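Local atomic coordinates of putative adhesin (Bacteroides thetaiotaomicron, PDB entry 4QDG), a protein that probably serves as a fimbrial adhesin or anchor component of the outer membrane in a human gut bacterium and binds magnesium ions. Residues D274-S286 with I292-R304. Residues are numbered along the deposited sequence; the frame is centred on the assembly and turned at random.
With MG (magnesium ion), chain D.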
# COMPACT_ATOMS: atom_id res chain seq x y z
N ASP A 274 1.37 -5.82 -5.27
CA ASP A 274 0.08 -5.25 -4.85
C ASP A 274 -0.64 -6.13 -3.86
O ASP A 274 -1.16 -5.60 -2.89
CB ASP A 274 -0.84 -4.95 -6.04
CG ASP A 274 -0.30 -4.00 -7.07
OD1 ASP A 274 0.34 -3.02 -6.69
OD2 ASP A 274 -0.59 -4.22 -8.29
N ARG A 275 -0.68 -7.46 -4.06
CA ARG A 275 -1.39 -8.37 -3.14
C ARG A 275 -0.79 -8.41 -1.73
O ARG A 275 -1.51 -8.53 -0.76
CB ARG A 275 -1.45 -9.81 -3.68
CG ARG A 275 -2.45 -10.02 -4.78
CD ARG A 275 -2.60 -11.51 -5.05
NE ARG A 275 -3.52 -11.75 -6.15
CZ ARG A 275 -4.85 -11.89 -6.02
NH1 ARG A 275 -5.41 -11.85 -4.81
NH2 ARG A 275 -5.60 -12.10 -7.09
N GLU A 276 0.53 -8.34 -1.63
CA GLU A 276 1.19 -8.35 -0.35
C GLU A 276 1.39 -6.92 0.14
O GLU A 276 1.94 -6.10 -0.59
CB GLU A 276 2.52 -9.12 -0.38
CG GLU A 276 3.16 -9.25 1.00
CD GLU A 276 2.29 -9.96 2.01
OE1 GLU A 276 2.34 -11.21 2.07
OE2 GLU A 276 1.52 -9.26 2.73
N SER A 277 0.93 -6.61 1.35
CA SER A 277 1.07 -5.27 1.92
C SER A 277 1.84 -5.26 3.27
O SER A 277 2.14 -4.20 3.80
CB SER A 277 -0.32 -4.64 2.10
OG SER A 277 -1.07 -5.39 3.05
N GLU A 278 2.11 -6.45 3.81
CA GLU A 278 2.80 -6.63 5.08
C GLU A 278 4.07 -7.36 4.78
O GLU A 278 4.03 -8.50 4.35
CB GLU A 278 1.92 -7.37 6.12
CG GLU A 278 0.71 -6.57 6.61
CD GLU A 278 0.95 -5.31 7.42
OE1 GLU A 278 2.02 -5.20 8.06
OE2 GLU A 278 0.04 -4.44 7.46
N TRP A 279 5.21 -6.66 4.89
CA TRP A 279 6.53 -7.18 4.55
C TRP A 279 7.45 -7.19 5.73
O TRP A 279 7.39 -6.28 6.57
CB TRP A 279 7.16 -6.30 3.46
CG TRP A 279 6.30 -6.08 2.24
CD1 TRP A 279 5.46 -5.04 2.01
CD2 TRP A 279 6.30 -6.87 1.04
NE1 TRP A 279 4.89 -5.15 0.76
CE2 TRP A 279 5.39 -6.27 0.14
CE3 TRP A 279 6.94 -8.07 0.66
CZ2 TRP A 279 5.13 -6.79 -1.13
CZ3 TRP A 279 6.68 -8.60 -0.60
CH2 TRP A 279 5.78 -7.96 -1.48
N SER A 280 8.36 -8.16 5.79
CA SER A 280 9.37 -8.22 6.84
C SER A 280 10.66 -8.71 6.24
O SER A 280 10.65 -9.57 5.35
CB SER A 280 8.93 -9.04 8.05
OG SER A 280 8.79 -10.43 7.78
N MSE A 281 11.76 -8.08 6.64
CA MSE A 281 13.07 -8.44 6.10
C MSE A 281 14.10 -8.51 7.20
O MSE A 281 14.32 -7.53 7.90
CB MSE A 281 13.52 -7.44 5.04
CG MSE A 281 12.54 -7.25 3.91
SE MSE A 281 13.21 -5.86 2.71
CE MSE A 281 14.53 -6.93 1.73
N ILE A 282 14.74 -9.67 7.34
CA ILE A 282 15.77 -9.87 8.35
C ILE A 282 17.13 -9.91 7.67
O ILE A 282 17.37 -10.73 6.79
CB ILE A 282 15.54 -11.14 9.23
CG1 ILE A 282 14.12 -11.12 9.86
CG2 ILE A 282 16.64 -11.23 10.30
CD1 ILE A 282 13.70 -12.41 10.47
N PHE A 283 18.01 -8.99 8.08
CA PHE A 283 19.39 -8.91 7.62
C PHE A 283 20.29 -9.41 8.76
O PHE A 283 20.11 -9.00 9.91
CB PHE A 283 19.75 -7.48 7.18
CG PHE A 283 18.96 -6.96 5.99
CD1 PHE A 283 17.71 -6.38 6.16
CD2 PHE A 283 19.48 -7.03 4.71
CE1 PHE A 283 16.98 -5.90 5.07
CE2 PHE A 283 18.76 -6.55 3.61
CZ PHE A 283 17.51 -5.98 3.80
N PHE A 284 21.23 -10.30 8.44
CA PHE A 284 22.13 -10.85 9.46
C PHE A 284 23.45 -10.09 9.45
O PHE A 284 23.97 -9.76 8.38
CB PHE A 284 22.33 -12.37 9.27
CG PHE A 284 21.02 -13.10 9.41
CD1 PHE A 284 20.53 -13.45 10.67
CD2 PHE A 284 20.24 -13.37 8.29
CE1 PHE A 284 19.30 -14.10 10.80
CE2 PHE A 284 19.00 -13.98 8.42
CZ PHE A 284 18.53 -14.33 9.67
N LEU A 285 23.92 -9.74 10.66
CA LEU A 285 25.14 -8.96 10.83
C LEU A 285 26.23 -9.74 11.51
O LEU A 285 25.97 -10.59 12.36
CB LEU A 285 24.88 -7.66 11.65
CG LEU A 285 23.69 -6.76 11.23
CD1 LEU A 285 23.62 -5.51 12.10
CD2 LEU A 285 23.74 -6.39 9.74
N SER A 286 27.46 -9.42 11.14
CA SER A 286 28.68 -9.94 11.73
C SER A 286 28.99 -9.13 13.02
O SER A 286 28.38 -8.06 13.19
CB SER A 286 29.81 -9.85 10.71
OG SER A 286 29.87 -8.55 10.15
N ILE A 292 26.10 -9.46 6.44
CA ILE A 292 26.57 -10.71 5.84
C ILE A 292 25.72 -10.91 4.58
O ILE A 292 24.55 -11.32 4.66
CB ILE A 292 26.51 -11.91 6.83
CG1 ILE A 292 27.20 -11.55 8.16
CG2 ILE A 292 27.12 -13.18 6.20
CD1 ILE A 292 26.93 -12.50 9.34
N LYS A 293 26.28 -10.51 3.43
CA LYS A 293 25.58 -10.47 2.16
C LYS A 293 25.49 -11.87 1.51
O LYS A 293 25.93 -12.07 0.38
CB LYS A 293 26.26 -9.44 1.26
CG LYS A 293 25.30 -8.80 0.23
CD LYS A 293 25.99 -7.66 -0.54
CE LYS A 293 25.06 -6.97 -1.52
NZ LYS A 293 25.34 -5.51 -1.62
N THR A 294 24.85 -12.83 2.22
CA THR A 294 24.68 -14.22 1.76
C THR A 294 23.18 -14.61 1.68
O THR A 294 22.64 -14.82 0.59
CB THR A 294 25.48 -15.17 2.62
OG1 THR A 294 25.04 -15.08 3.97
CG2 THR A 294 27.00 -14.92 2.53
N TYR A 295 22.52 -14.68 2.85
CA TYR A 295 21.11 -15.04 3.03
C TYR A 295 20.40 -14.04 3.90
O TYR A 295 20.98 -13.54 4.87
CB TYR A 295 20.96 -16.42 3.67
CG TYR A 295 21.55 -17.56 2.89
CD1 TYR A 295 22.90 -17.87 2.98
CD2 TYR A 295 20.76 -18.35 2.06
CE1 TYR A 295 23.46 -18.92 2.25
CE2 TYR A 295 21.30 -19.40 1.32
CZ TYR A 295 22.66 -19.69 1.42
OH TYR A 295 23.18 -20.73 0.70
N ILE A 296 19.17 -13.73 3.54
CA ILE A 296 18.26 -12.87 4.30
C ILE A 296 16.92 -13.62 4.47
O ILE A 296 16.71 -14.69 3.88
CB ILE A 296 18.06 -11.44 3.68
CG1 ILE A 296 17.48 -11.50 2.25
CG2 ILE A 296 19.36 -10.60 3.76
CD1 ILE A 296 16.80 -10.19 1.78
N LYS A 297 16.03 -13.07 5.28
CA LYS A 297 14.70 -13.60 5.42
C LYS A 297 13.73 -12.60 4.90
O LYS A 297 13.83 -11.43 5.25
CB LYS A 297 14.38 -13.97 6.88
CG LYS A 297 14.57 -15.44 7.17
CD LYS A 297 14.28 -15.75 8.61
CE LYS A 297 13.62 -17.09 8.75
NZ LYS A 297 13.94 -17.71 10.06
N ILE A 298 12.83 -13.03 3.99
CA ILE A 298 11.75 -12.17 3.49
C ILE A 298 10.47 -12.87 3.86
O ILE A 298 10.30 -14.03 3.50
CB ILE A 298 11.83 -11.81 2.00
CG1 ILE A 298 13.23 -11.29 1.64
CG2 ILE A 298 10.73 -10.79 1.66
CD1 ILE A 298 13.43 -10.92 0.20
N ASN A 299 9.58 -12.19 4.61
CA ASN A 299 8.29 -12.72 5.06
C ASN A 299 8.44 -14.13 5.66
O ASN A 299 7.66 -15.03 5.36
CB ASN A 299 7.24 -12.68 3.93
CG ASN A 299 6.94 -11.26 3.48
OD1 ASN A 299 7.40 -10.30 4.07
ND2 ASN A 299 6.21 -11.09 2.42
N ASP A 300 9.45 -14.29 6.52
CA ASP A 300 9.81 -15.52 7.27
C ASP A 300 10.36 -16.62 6.34
O ASP A 300 10.51 -17.75 6.77
CB ASP A 300 8.60 -16.03 8.10
CG ASP A 300 8.98 -16.88 9.31
OD1 ASP A 300 9.93 -16.49 10.06
OD2 ASP A 300 8.32 -17.93 9.54
N TRP A 301 10.71 -16.29 5.10
CA TRP A 301 11.25 -17.29 4.19
C TRP A 301 12.73 -16.95 3.88
O TRP A 301 13.03 -15.81 3.54
CB TRP A 301 10.38 -17.40 2.93
CG TRP A 301 10.93 -18.30 1.88
CD1 TRP A 301 11.68 -17.94 0.79
CD2 TRP A 301 10.86 -19.73 1.87
NE1 TRP A 301 12.07 -19.06 0.09
CE2 TRP A 301 11.58 -20.17 0.73
CE3 TRP A 301 10.22 -20.68 2.69
CZ2 TRP A 301 11.69 -21.53 0.41
CZ3 TRP A 301 10.34 -22.02 2.37
CH2 TRP A 301 11.05 -22.44 1.23
N THR A 302 13.65 -17.91 4.05
CA THR A 302 15.08 -17.69 3.82
C THR A 302 15.38 -17.63 2.31
O THR A 302 15.06 -18.56 1.56
CB THR A 302 15.93 -18.75 4.54
OG1 THR A 302 15.63 -18.68 5.93
CG2 THR A 302 17.42 -18.50 4.37
N VAL A 303 15.98 -16.52 1.88
CA VAL A 303 16.32 -16.26 0.49
C VAL A 303 17.84 -16.07 0.33
O VAL A 303 18.45 -15.29 1.07
CB VAL A 303 15.54 -15.02 -0.03
CG1 VAL A 303 16.04 -14.56 -1.39
CG2 VAL A 303 14.04 -15.27 -0.07
N ARG A 304 18.44 -16.76 -0.65
CA ARG A 304 19.84 -16.60 -1.03
C ARG A 304 19.95 -15.37 -1.94
O ARG A 304 19.20 -15.27 -2.90
CB ARG A 304 20.35 -17.86 -1.74
CG ARG A 304 21.81 -17.76 -2.12
CD ARG A 304 22.34 -19.08 -2.56
NE ARG A 304 23.58 -18.94 -3.31
CZ ARG A 304 23.69 -19.20 -4.61
NH1 ARG A 304 22.63 -19.64 -5.30
NH2 ARG A 304 24.86 -19.08 -5.22
MG MG D . 1.64 -4.17 -1.66
O HOH W 1 4.66 -12.74 0.90
O HOH W 2 11.19 -12.27 7.54
O HOH W 3 22.11 -11.17 5.94
O HOH W 4 -0.15 -3.07 -1.17
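Asn-299 meets Ser-280 through both backbone and side chain where strands 278-285 and 295-298 form an antiparallel beta hairpin, in a protein whose family belongs to the transthyretin clan. Asn-299 and Asp-300 occupy the middle of a type I' turn that leads strand 295-298 into strand 301-304, so strand 295-298 is bonded along both edges. The Asn-299 backbone N donates to Ser-280 O. From CB, the side chain leaves with CG anti to the carbonyl carbon (chi1 -63°), bringing the amide alongside strand 278-285. CG lies 4.1 Å from Glu-278 O. OD1 takes the Ser-280 N-H that a main-chain carbonyl would accept in a regular antiparallel pair, at 2.9 Å, the donor sitting nearly along the C=O axis (173°), and also rests 3.3 Å from Trp-279 CA. ND2 reaches 3.6 Å from Trp-279 CE3, with amide and indole planes 35° apart, and donates a hydrogen bond to a water that in turn donates to Glu-276 OE1. Glu-276 CG lies over one indole face, toward the rim, while the indole NE1 bonds to Asn-151. The backbone O of Glu-276, with Leu-273, Asn-151 and a water, binds magnesium.

Further along, paired backbone bonds join Ile-282 and Lys-297, whose side chains run together on one face of the sheet. On the other, buried face, Met-281 CE rests 4.0 Å from Ile-296 CD1, and Phe-283 CD2 lies 3.7 Å from Ile-296 CG2; strand 246-251 packs on both Met-281 and Phe-283. Beyond Ile-296 a water accepts from Phe-284 N close to Tyr-295 O and Ile-292 O, and direct pairing returns where Ile-292 N donates to Phe-284 O. The Phe-284 ring turns its edge to the second strand, with CD2 3.5 Å from Tyr-295 O.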